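Local coordinates for protein NDP-N-acetyl-D-galactosaminuronic acid dehydrogenase (Methanosarcina mazei Go1, PDB 3G79) that probably catalyses the oxidation of UDP-N-acetyl-D-mannosamine to the corresponding uronate, consuming two NAD per sugar, at residues Ser429-Ala432 / Asp433-Lys436; Glu454-Glu457 / Phe458-Lys461; Ala362-Asp366 / Ser367-Arg371. One frame throughout, in Å; residues are numbered along the deposited sequence.

Contact 1: Ser429-Ala432 / Asp433-Lys436; sequences SLKA and DWAK
The opening turn of helix 432-439 carries this contact, with Leu430 and Lys431, the last two residues of the incoming loop, laid against Trp434 and Ala435. Leu430 reaches forward through one methyl: with CG anti to the backbone N (chi1 -178°), its CD1 lies 3.9 Å from CE3 of Trp434. The same methyl is 4.1 Å from CB of Ala435. The leucine chain and the indole cross at about a right angle, and the methyl meets the CE3-CZ3 side of the six-membered ring, oblique to it. Lys431 comes to the same side of the indole as the leucine methyl but at the five-membered-ring end. Its chain is extended beyond CG, and NZ comes to 3.8 Å from CD1 of Trp434, obliquely to the ring.

The helix belongs to the C-terminal UDP-binding domain, whose six-stranded parallel sheet has the strand order of a Rossmann-like fold; helix 432-439 connects strands 417-420 and 445-448. Lys431 is the N-cap residue, but within this turn it acts through its carbonyl. Lys431 O receives a weak bond from Trp434 N and a second weak one, 3.3 Å long though nearly straight, from Ala435 N. A firmer bond follows from Lys436 N to Ala432 O, at 2.9 Å, with the donor nearly along the C=O axis. The amide N of Ala432 is met by Glu457 OE1 from helix 455-459.

Leu430 and Trp434 both pack against Leu408 of helix 408-412, which gives their apolar surfaces a common neighbour. Ala432 touches Phe458. Asp433 turns its carboxylate to Lys461, making a salt bridge through OD1, while Lys436 NZ is hydrogen-bonded to the backbone oxygen of that same lysine.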
loop_
_atom_site.group_PDB
_atom_site.type_symbol
_atom_site.label_atom_id
_atom_site.label_comp_id
_atom_site.label_asym_id
_atom_site.label_seq_id
_atom_site.Cartn_x
_atom_site.Cartn_y
_atom_site.Cartn_z
ATOM N N SER A 429 -12.376 7.300 26.649
ATOM C CA SER A 429 -12.651 7.255 28.073
ATOM C C SER A 429 -14.129 7.008 28.368
ATOM O O SER A 429 -14.477 6.697 29.503
ATOM C CB SER A 429 -12.133 8.511 28.778
ATOM O OG SER A 429 -12.832 9.653 28.339
ATOM N N LEU A 430 -14.999 7.099 27.358
ATOM C CA LEU A 430 -16.430 6.812 27.559
ATOM C C LEU A 430 -16.653 5.448 28.219
ATOM O O LEU A 430 -16.269 4.397 27.673
ATOM C CB LEU A 430 -17.221 6.914 26.239
ATOM C CG LEU A 430 -18.747 6.699 26.263
ATOM C CD1 LEU A 430 -19.500 7.878 26.860
ATOM C CD2 LEU A 430 -19.283 6.415 24.891
ATOM N N LYS A 431 -17.286 5.473 29.387
ATOM C CA LYS A 431 -17.539 4.254 30.167
ATOM C C LYS A 431 -18.990 3.784 30.000
ATOM O O LYS A 431 -19.921 4.609 29.976
ATOM C CB LYS A 431 -17.160 4.449 31.659
ATOM C CG LYS A 431 -17.054 5.915 32.115
ATOM C CD LYS A 431 -17.350 6.106 33.622
ATOM C CE LYS A 431 -17.596 7.602 33.964
ATOM N NZ LYS A 431 -18.544 7.831 35.120
ATOM N N ALA A 432 -19.175 2.465 29.875
ATOM C CA ALA A 432 -20.487 1.903 29.567
ATOM C C ALA A 432 -21.622 2.374 30.508
ATOM O O ALA A 432 -22.664 2.821 30.038
ATOM C CB ALA A 432 -20.425 0.353 29.500
ATOM N N ASP A 433 -21.411 2.265 31.819
ATOM C CA ASP A 433 -22.392 2.654 32.837
ATOM C C ASP A 433 -23.029 3.996 32.548
ATOM O O ASP A 433 -24.256 4.155 32.590
ATOM C CB ASP A 433 -21.703 2.828 34.195
ATOM C CG ASP A 433 -21.396 1.541 34.869
ATOM O OD1 ASP A 433 -22.034 0.529 34.533
ATOM O OD2 ASP A 433 -20.495 1.558 35.746
ATOM N N TRP A 434 -22.151 4.955 32.289
ATOM C CA TRP A 434 -22.502 6.345 32.169
ATOM C C TRP A 434 -23.373 6.568 30.945
ATOM O O TRP A 434 -24.435 7.179 31.038
ATOM C CB TRP A 434 -21.236 7.192 32.099
ATOM C CG TRP A 434 -21.498 8.622 32.185
ATOM C CD1 TRP A 434 -21.567 9.374 33.323
ATOM C CD2 TRP A 434 -21.726 9.522 31.092
ATOM N NE1 TRP A 434 -21.824 10.695 33.004
ATOM C CE2 TRP A 434 -21.931 10.808 31.642
ATOM C CE3 TRP A 434 -21.777 9.368 29.707
ATOM C CZ2 TRP A 434 -22.180 11.935 30.850
ATOM C CZ3 TRP A 434 -22.023 10.487 28.924
ATOM C CH2 TRP A 434 -22.220 11.754 29.500
ATOM N N ALA A 435 -22.934 6.052 29.809
ATOM C CA ALA A 435 -23.692 6.197 28.563
ATOM C C ALA A 435 -25.019 5.477 28.679
ATOM O O ALA A 435 -26.035 5.949 28.162
ATOM C CB ALA A 435 -22.895 5.678 27.366
ATOM N N LYS A 436 -25.015 4.344 29.370
ATOM C CA LYS A 436 -26.237 3.598 29.594
ATOM C C LYS A 436 -27.226 4.427 30.389
ATOM O O LYS A 436 -28.404 4.467 30.059
ATOM C CB LYS A 436 -25.960 2.299 30.341
ATOM C CG LYS A 436 -26.941 1.167 30.022
ATOM C CD LYS A 436 -28.099 1.124 30.975
ATOM C CE LYS A 436 -29.112 0.031 30.581
ATOM N NZ LYS A 436 -28.538 -1.347 30.716
#

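Contact 2: Glu454-Glu457 / Phe458-Lys461; sequences EPDE and FIGK
Phe458 turns the edge of its ring to the backbone of the residue that caps helix 455-459: CD2 lies 3.3 Å from Glu454 O, which is near the ring plane. The ring is put there by a CG anti to the carbonyl carbon (chi1 -74°). Glu457 runs alongside it in the same direction, its CD 3.9 Å from CE2 of Phe458 and its carboxylate inclined 46° to the ring. The polar end of Glu457 is engaged beyond the phenyl group, at the backbone of Ala432.

Ile459 follows with the straightest helical bond of the group, N to Pro455 O at 2.8 Å and an N-H...O angle of 173°. Its side chain folds back over the same carbonyl, and CD1 ends 4.2 Å from CB of Pro455. Gly460 N donates a 2.9 Å hydrogen bond to Asp456 O, the donor tilted from the carbonyl plane. Lys461 CB lies 3.4 Å from Glu457 O, after which the chain, bent at chi2, leads away to Asp433.

At the beginning of the turn, Glu454 is the N-cap. Its carboxylate spans two amides: OE1 is met by Glu457 N at 3.1 Å, from above the carboxylate plane, and OE2 takes a weak bond from Asp456 N. A negative group placed on the helix N-terminus in this way would be expected to interact favourably with the helix dipole.

The short helix makes the crossover of a beta-alpha-beta unit between strands 445-448 and 464-467. Pro455 and Ile459 pack on Tyr465 of the latter strand, and Phe458 stacks edge-to-face with Phe463, with helix 432-439 alongside.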
loop_
_atom_site.group_PDB
_atom_site.type_symbol
_atom_site.label_atom_id
_atom_site.label_comp_id
_atom_site.label_asym_id
_atom_site.label_seq_id
_atom_site.Cartn_x
_atom_site.Cartn_y
_atom_site.Cartn_z
ATOM N N GLU A 454 -14.504 -0.500 23.665
ATOM C CA GLU A 454 -14.242 -1.893 23.967
ATOM C C GLU A 454 -15.593 -2.599 24.027
ATOM O O GLU A 454 -16.405 -2.307 24.903
ATOM C CB GLU A 454 -13.466 -2.029 25.288
ATOM C CG GLU A 454 -12.655 -3.327 25.415
ATOM C CD GLU A 454 -13.512 -4.543 25.734
ATOM O OE1 GLU A 454 -14.128 -4.561 26.822
ATOM O OE2 GLU A 454 -13.564 -5.485 24.905
ATOM N N PRO A 455 -15.832 -3.533 23.090
ATOM C CA PRO A 455 -17.123 -4.220 22.932
ATOM C C PRO A 455 -17.638 -4.901 24.199
ATOM O O PRO A 455 -18.810 -4.727 24.542
ATOM C CB PRO A 455 -16.853 -5.283 21.850
ATOM C CG PRO A 455 -15.589 -4.867 21.176
ATOM C CD PRO A 455 -14.797 -4.051 22.173
ATOM N N ASP A 456 -16.802 -5.674 24.896
ATOM C CA ASP A 456 -17.354 -6.515 25.956
ATOM C C ASP A 456 -17.879 -5.728 27.137
ATOM O O ASP A 456 -18.912 -6.079 27.712
ATOM C CB ASP A 456 -16.391 -7.621 26.367
ATOM C CG ASP A 456 -16.128 -8.616 25.223
ATOM O OD1 ASP A 456 -16.929 -8.671 24.272
ATOM O OD2 ASP A 456 -15.116 -9.337 25.266
ATOM N N GLU A 457 -17.194 -4.631 27.458
ATOM C CA GLU A 457 -17.651 -3.689 28.464
ATOM C C GLU A 457 -19.111 -3.253 28.200
ATOM O O GLU A 457 -19.951 -3.281 29.102
ATOM C CB GLU A 457 -16.718 -2.490 28.506
ATOM C CG GLU A 457 -16.972 -1.515 29.662
ATOM C CD GLU A 457 -16.177 -0.222 29.517
ATOM O OE1 GLU A 457 -16.621 0.822 30.071
ATOM O OE2 GLU A 457 -15.110 -0.247 28.846
ATOM N N PHE A 458 -19.395 -2.896 26.957
ATOM C CA PHE A 458 -20.679 -2.344 26.577
ATOM C C PHE A 458 -21.747 -3.396 26.329
ATOM O O PHE A 458 -22.916 -3.186 26.698
ATOM C CB PHE A 458 -20.523 -1.424 25.360
ATOM C CG PHE A 458 -19.888 -0.087 25.687
ATOM C CD1 PHE A 458 -20.639 1.086 25.636
ATOM C CD2 PHE A 458 -18.544 -0.003 26.053
ATOM C CE1 PHE A 458 -20.067 2.310 25.918
ATOM C CE2 PHE A 458 -17.954 1.229 26.337
ATOM C CZ PHE A 458 -18.715 2.383 26.283
ATOM N N ILE A 459 -21.354 -4.513 25.716
ATOM C CA ILE A 459 -22.247 -5.652 25.534
ATOM C C ILE A 459 -22.734 -6.193 26.902
ATOM O O ILE A 459 -23.927 -6.430 27.108
ATOM C CB ILE A 459 -21.548 -6.763 24.714
ATOM C CG1 ILE A 459 -21.344 -6.347 23.253
ATOM C CG2 ILE A 459 -22.309 -8.021 24.763
ATOM C CD1 ILE A 459 -20.445 -7.313 22.467
ATOM N N GLY A 460 -21.808 -6.350 27.845
ATOM C CA GLY A 460 -22.144 -6.911 29.165
ATOM C C GLY A 460 -23.086 -6.047 29.983
ATOM O O GLY A 460 -23.619 -6.475 31.005
ATOM N N LYS A 461 -23.280 -4.825 29.505
ATOM C CA LYS A 461 -24.005 -3.779 30.210
ATOM C C LYS A 461 -25.324 -3.496 29.470
ATOM O O LYS A 461 -25.953 -2.445 29.680
ATOM C CB LYS A 461 -23.112 -2.531 30.263
ATOM C CG LYS A 461 -23.600 -1.374 31.106
ATOM C CD LYS A 461 -23.262 -1.519 32.602
ATOM C CE LYS A 461 -24.202 -0.613 33.442
ATOM N NZ LYS A 461 -24.037 -0.695 34.949
#

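Contact 3: Ala362-Asp366 / Ser367-Arg371; sequences AFIKD and SDDAR
A type II beta turn from Ile364 to Ser367, with positive phi at Asp366, is closed by a hydrogen bond from Ser367 N to Ile364 O, 2.9 Å long, its donor tilted 34° from the carbonyl plane. It lies in the loop leading from strand 355-359, which is central in the sheet of the Rossmann-like UDP-binding domain, to helix 375-385.

Beyond the turn the chain doubles back, bringing Ala362 CB to 3.1 Å from Ser367 O. Phe363 has its CG between backbone N and carbonyl carbon (chi1 53°), and the ring reaches across to the returning limb of the loop: CE2 is 3.3 Å from Arg371 O and 3.7 Å from Asp369 O. The placing of Ile364 CD1 over one face of this ring is doubtful, because the same methyl sits too close to Asp369 OD2. Asp366 points its carboxylate elsewhere, to Tyr395 and Ser425, and Arg371 is backbone-bonded to Gly291. Asp369 is engaged through both carboxylate oxygens: OD1 in a long salt bridge with Arg371 NH1, and OD2 with Ser367 OG, which donates to it at 2.6 Å on the anti side, 28° out of the carboxylate plane.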
loop_
_atom_site.group_PDB
_atom_site.type_symbol
_atom_site.label_atom_id
_atom_site.label_comp_id
_atom_site.label_asym_id
_atom_site.label_seq_id
_atom_site.Cartn_x
_atom_site.Cartn_y
_atom_site.Cartn_z
ATOM N N ALA A 362 -15.190 16.508 13.963
ATOM C CA ALA A 362 -13.883 16.457 13.291
ATOM C C ALA A 362 -13.568 15.008 12.922
ATOM O O ALA A 362 -14.252 14.111 13.379
ATOM C CB ALA A 362 -12.821 17.011 14.155
ATOM N N PHE A 363 -12.559 14.752 12.103
ATOM C CA PHE A 363 -12.298 13.341 11.723
ATOM C C PHE A 363 -10.937 12.793 12.162
ATOM O O PHE A 363 -10.711 11.590 12.039
ATOM C CB PHE A 363 -12.552 13.086 10.225
ATOM C CG PHE A 363 -11.824 14.036 9.332
ATOM C CD1 PHE A 363 -10.578 13.688 8.803
ATOM C CD2 PHE A 363 -12.365 15.289 9.045
ATOM C CE1 PHE A 363 -9.880 14.580 7.979
ATOM C CE2 PHE A 363 -11.685 16.213 8.247
ATOM C CZ PHE A 363 -10.443 15.869 7.700
ATOM N N ILE A 364 -10.063 13.662 12.693
ATOM C CA ILE A 364 -8.790 13.238 13.333
ATOM C C ILE A 364 -8.844 13.283 14.855
ATOM O O ILE A 364 -9.333 14.246 15.423
ATOM C CB ILE A 364 -7.513 14.060 12.890
ATOM C CG1 ILE A 364 -7.589 14.542 11.438
ATOM C CG2 ILE A 364 -6.244 13.224 13.123
ATOM C CD1 ILE A 364 -8.130 15.921 11.337
ATOM N N LYS A 365 -8.284 12.251 15.482
ATOM C CA LYS A 365 -8.215 12.110 16.927
ATOM C C LYS A 365 -7.792 13.416 17.567
ATOM O O LYS A 365 -6.623 13.737 17.559
ATOM C CB LYS A 365 -7.227 10.997 17.301
ATOM C CG LYS A 365 -7.004 10.789 18.800
ATOM C CD LYS A 365 -6.129 9.558 19.036
ATOM C CE LYS A 365 -6.014 9.163 20.529
ATOM N NZ LYS A 365 -5.279 7.840 20.742
ATOM N N ASP A 366 -8.760 14.177 18.073
ATOM C CA ASP A 366 -8.528 15.441 18.815
ATOM C C ASP A 366 -8.217 16.691 17.991
ATOM O O ASP A 366 -7.491 17.567 18.440
ATOM C CB ASP A 366 -7.516 15.237 19.944
ATOM C CG ASP A 366 -8.051 14.320 21.026
ATOM O OD1 ASP A 366 -7.277 13.485 21.535
ATOM O OD2 ASP A 366 -9.260 14.419 21.360
ATOM N N SER A 367 -8.795 16.780 16.797
ATOM C CA SER A 367 -8.548 17.918 15.935
ATOM C C SER A 367 -9.727 18.854 15.907
ATOM O O SER A 367 -10.851 18.423 16.101
ATOM C CB SER A 367 -8.293 17.460 14.519
ATOM O OG SER A 367 -8.475 18.544 13.619
ATOM N N ASP A 368 -9.462 20.123 15.618
ATOM C CA ASP A 368 -10.507 21.141 15.465
ATOM C C ASP A 368 -11.048 21.334 14.043
ATOM O O ASP A 368 -11.723 22.322 13.768
ATOM C CB ASP A 368 -10.026 22.499 16.028
ATOM C CG ASP A 368 -8.959 23.194 15.163
ATOM O OD1 ASP A 368 -8.456 24.246 15.618
ATOM O OD2 ASP A 368 -8.616 22.734 14.055
ATOM N N ASP A 369 -10.756 20.415 13.135
ATOM C CA ASP A 369 -11.117 20.677 11.761
ATOM C C ASP A 369 -12.019 19.639 11.132
ATOM O O ASP A 369 -11.814 18.415 11.267
ATOM C CB ASP A 369 -9.869 20.887 10.899
ATOM C CG ASP A 369 -9.329 19.592 10.343
ATOM O OD1 ASP A 369 -9.029 19.529 9.114
ATOM O OD2 ASP A 369 -9.245 18.642 11.158
ATOM N N ALA A 370 -13.012 20.150 10.422
ATOM C CA ALA A 370 -14.018 19.303 9.826
ATOM C C ALA A 370 -14.197 19.645 8.361
ATOM O O ALA A 370 -15.322 19.751 7.863
ATOM C CB ALA A 370 -15.336 19.415 10.598
ATOM N N ARG A 371 -13.070 19.804 7.677
ATOM C CA ARG A 371 -13.059 20.074 6.254
ATOM C C ARG A 371 -13.416 18.779 5.521
ATOM O O ARG A 371 -12.626 17.828 5.488
ATOM C CB ARG A 371 -11.675 20.577 5.830
ATOM C CG ARG A 371 -11.132 21.791 6.608
ATOM C CD ARG A 371 -9.607 21.711 6.703
ATOM N NE ARG A 371 -8.958 23.013 6.596
ATOM C CZ ARG A 371 -8.568 23.765 7.629
ATOM N NH1 ARG A 371 -8.766 23.354 8.888
ATOM N NH2 ARG A 371 -7.971 24.936 7.398
#

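In the fold
Contacts 1 and 2 are partly buried turns of neighbouring helices on one side of the C-terminal sheet, and they meet directly through a salt bridge, a hydrogen bond and packing round Lys461 and Phe458. Both combine helical backbone bonds with apolar packing, though only contact 2 has a side-chain cap. Contact 3 differs in being a loop at the surface, without regular helix or strand and built on a single turn bond, a serine-aspartate pair and ring packing. Its centre is nevertheless about 12 Å from that of the chain, against about 34 and 36 Å for the centres of contacts 1 and 2, and it touches neither.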